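Local structure of McyG protein (Microcystis aeruginosa PCC 7806, 4R0M) at residues 438-443 with 447-452. The protein binds phenylalanyl-adenylate in an adenylation domain joined to a peptidyl carrier domain, and probably activates a substrate for microcystin synthesis. Numbering follows the deposited sequence.
Sequences QEIIIN and YFAHEL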
loop_
_atom_site.group_PDB
_atom_site.type_symbol
_atom_site.label_atom_id
_atom_site.label_comp_id
_atom_site.label_asym_id
_atom_site.label_seq_id
_atom_site.Cartn_x
_atom_site.Cartn_y
_atom_site.Cartn_z
ATOM N N GLN A 438 13.692 -9.387 -9.882
ATOM C CA GLN A 438 12.776 -10.347 -9.268
ATOM C C GLN A 438 12.150 -11.245 -10.333
ATOM O O GLN A 438 11.136 -11.906 -10.090
ATOM C CB GLN A 438 11.684 -9.629 -8.472
ATOM C CG GLN A 438 12.117 -9.177 -7.087
ATOM C CD GLN A 438 10.976 -8.591 -6.280
ATOM O OE1 GLN A 438 11.017 -7.428 -5.885
ATOM N NE2 GLN A 438 9.947 -9.396 -6.031
ATOM N N GLU A 439 12.768 -11.261 -11.512
ATOM C CA GLU A 439 12.313 -12.082 -12.628
ATOM C C GLU A 439 12.578 -13.560 -12.370
ATOM O O GLU A 439 13.582 -13.923 -11.754
ATOM C CB GLU A 439 13.013 -11.657 -13.918
ATOM C CG GLU A 439 12.631 -10.272 -14.412
ATOM C CD GLU A 439 13.698 -9.654 -15.291
ATOM O OE1 GLU A 439 13.365 -9.221 -16.414
ATOM O OE2 GLU A 439 14.872 -9.604 -14.860
ATOM N N ILE A 440 11.664 -14.403 -12.838
ATOM C CA ILE A 440 11.831 -15.847 -12.754
ATOM C C ILE A 440 12.092 -16.387 -14.161
ATOM O O ILE A 440 11.161 -16.656 -14.925
ATOM C CB ILE A 440 10.621 -16.535 -12.082
ATOM C CG1 ILE A 440 10.364 -15.924 -10.697
ATOM C CG2 ILE A 440 10.847 -18.039 -11.972
ATOM C CD1 ILE A 440 9.040 -16.306 -10.069
ATOM N N ILE A 441 13.374 -16.511 -14.497
ATOM C CA ILE A 441 13.800 -16.994 -15.808
ATOM C C ILE A 441 14.473 -18.358 -15.667
ATOM O O ILE A 441 15.482 -18.500 -14.970
ATOM C CB ILE A 441 14.751 -15.996 -16.511
ATOM C CG1 ILE A 441 14.095 -14.613 -16.621
ATOM C CG2 ILE A 441 15.149 -16.517 -17.889
ATOM C CD1 ILE A 441 15.048 -13.487 -16.972
ATOM N N ILE A 442 13.893 -19.360 -16.322
ATOM C CA ILE A 442 14.411 -20.725 -16.285
ATOM C C ILE A 442 14.525 -21.263 -17.713
ATOM O O ILE A 442 13.515 -21.423 -18.407
ATOM C CB ILE A 442 13.530 -21.637 -15.401
ATOM C CG1 ILE A 442 13.553 -21.148 -13.951
ATOM C CG2 ILE A 442 14.017 -23.076 -15.456
ATOM C CD1 ILE A 442 12.278 -21.410 -13.185
ATOM N N ASN A 443 15.763 -21.527 -18.135
ATOM C CA ASN A 443 16.089 -21.913 -19.516
ATOM C C ASN A 443 15.700 -20.859 -20.557
ATOM O O ASN A 443 15.254 -21.191 -21.659
ATOM C CB ASN A 443 15.486 -23.279 -19.872
ATOM C CG ASN A 443 16.377 -24.435 -19.465
ATOM O OD1 ASN A 443 17.483 -24.597 -19.984
ATOM N ND2 ASN A 443 15.893 -25.253 -18.541
ATOM N N TYR A 447 8.930 -16.649 -16.559
ATOM C CA TYR A 447 7.818 -17.042 -15.699
ATOM C C TYR A 447 7.435 -15.874 -14.796
ATOM O O TYR A 447 8.266 -15.010 -14.498
ATOM C CB TYR A 447 8.170 -18.282 -14.871
ATOM C CG TYR A 447 8.339 -19.538 -15.698
ATOM C CD1 TYR A 447 7.251 -20.369 -15.972
ATOM C CD2 TYR A 447 9.587 -19.894 -16.215
ATOM C CE1 TYR A 447 7.400 -21.518 -16.733
ATOM C CE2 TYR A 447 9.745 -21.040 -16.978
ATOM C CZ TYR A 447 8.649 -21.848 -17.232
ATOM O OH TYR A 447 8.804 -22.986 -17.986
ATOM N N PHE A 448 6.178 -15.848 -14.364
ATOM C CA PHE A 448 5.653 -14.707 -13.618
ATOM C C PHE A 448 5.099 -15.119 -12.261
ATOM O O PHE A 448 4.207 -15.966 -12.168
ATOM C CB PHE A 448 4.616 -13.951 -14.458
ATOM C CG PHE A 448 5.115 -13.570 -15.825
ATOM C CD1 PHE A 448 5.890 -12.429 -16.007
ATOM C CD2 PHE A 448 4.832 -14.369 -16.930
ATOM C CE1 PHE A 448 6.364 -12.085 -17.264
ATOM C CE2 PHE A 448 5.298 -14.027 -18.190
ATOM C CZ PHE A 448 6.067 -12.885 -18.357
ATOM N N ALA A 449 5.649 -14.502 -11.217
ATOM C CA ALA A 449 5.400 -14.883 -9.826
ATOM C C ALA A 449 3.924 -14.927 -9.428
ATOM O O ALA A 449 3.495 -15.859 -8.739
ATOM C CB ALA A 449 6.177 -13.971 -8.887
ATOM N N HIS A 450 3.154 -13.929 -9.867
ATOM C CA HIS A 450 1.738 -13.822 -9.502
ATOM C C HIS A 450 0.913 -14.987 -9.986
ATOM O O HIS A 450 0.056 -15.480 -9.250
ATOM C CB HIS A 450 1.147 -12.488 -9.959
ATOM C CG HIS A 450 0.810 -12.432 -11.433
ATOM N ND1 HIS A 450 1.741 -12.214 -12.383
ATOM C CD2 HIS A 450 -0.409 -12.565 -12.100
ATOM C CE1 HIS A 450 1.152 -12.213 -13.595
ATOM N NE2 HIS A 450 -0.163 -12.427 -13.420
ATOM N N GLU A 451 1.171 -15.439 -11.215
ATOM C CA GLU A 451 0.507 -16.620 -11.776
ATOM C C GLU A 451 0.787 -17.845 -10.919
ATOM O O GLU A 451 -0.136 -18.563 -10.524
ATOM C CB GLU A 451 0.993 -16.894 -13.198
ATOM C CG GLU A 451 0.382 -16.022 -14.279
ATOM C CD GLU A 451 0.874 -16.409 -15.661
ATOM O OE1 GLU A 451 0.703 -17.586 -16.052
ATOM O OE2 GLU A 451 1.439 -15.540 -16.356
ATOM N N LEU A 452 2.070 -18.069 -10.634
ATOM C CA LEU A 452 2.505 -19.173 -9.785
ATOM C C LEU A 452 1.822 -19.107 -8.428
ATOM O O LEU A 452 1.221 -20.086 -7.984
ATOM C CB LEU A 452 4.028 -19.161 -9.624
ATOM C CG LEU A 452 4.857 -19.493 -10.870
ATOM C CD1 LEU A 452 6.248 -18.882 -10.774
ATOM C CD2 LEU A 452 4.932 -20.997 -11.101
#
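The two-stranded antiparallel hairpin that opens the small C-terminal subdomain of the adenylation domain pairs Ile440 with Tyr447, and from it the chain runs straight into helix 449-457. This is a hydrogen-bonded pair: the Tyr447 N donates to Ile440 O at 2.8 Å with an N-H...O angle of 150°, and the C=O...N angle of 167° places the donor almost in line with the carbonyl. The CB atoms of both residues lie on the same face of the hairpin, where the two side chains cross at about a right angle and CG2 of Ile440 meets CB of Tyr447 at 4.0 Å. With CG anti to the carbonyl carbon (chi1 -67°), the tyrosine ring presents an edge to Ile440 O, which lies in the ring plane, and carries CE2 to 4.1 Å from CB of Ile442. Ile513, on a loop, also touches the side chains of Tyr447 and Ile442. An alanine in place of Tyr447 removes the ring and would probably leave CB of Ile442 without the CE2 edge beside it and open a gap next to Ile513.

In this family the subdomain is a compact alpha/beta unit hinged to the larger N-terminal part, and here the hairpin is joined to its first helix by an apolar cluster. Ile440 makes the link to the helix through its CD1, which lies 3.9 Å from CB of Ala449 in the first helical turn, while the same methyl reaches CD1 of Leu452, also at 3.9 Å, tip to tip. Phe448 occupies the N-cap position between hairpin and helix. Outside the two segments, Leu452 touches Val507 and Phe511 of helix 498-511, and Ile440 touches Ala471 of strand 468-474.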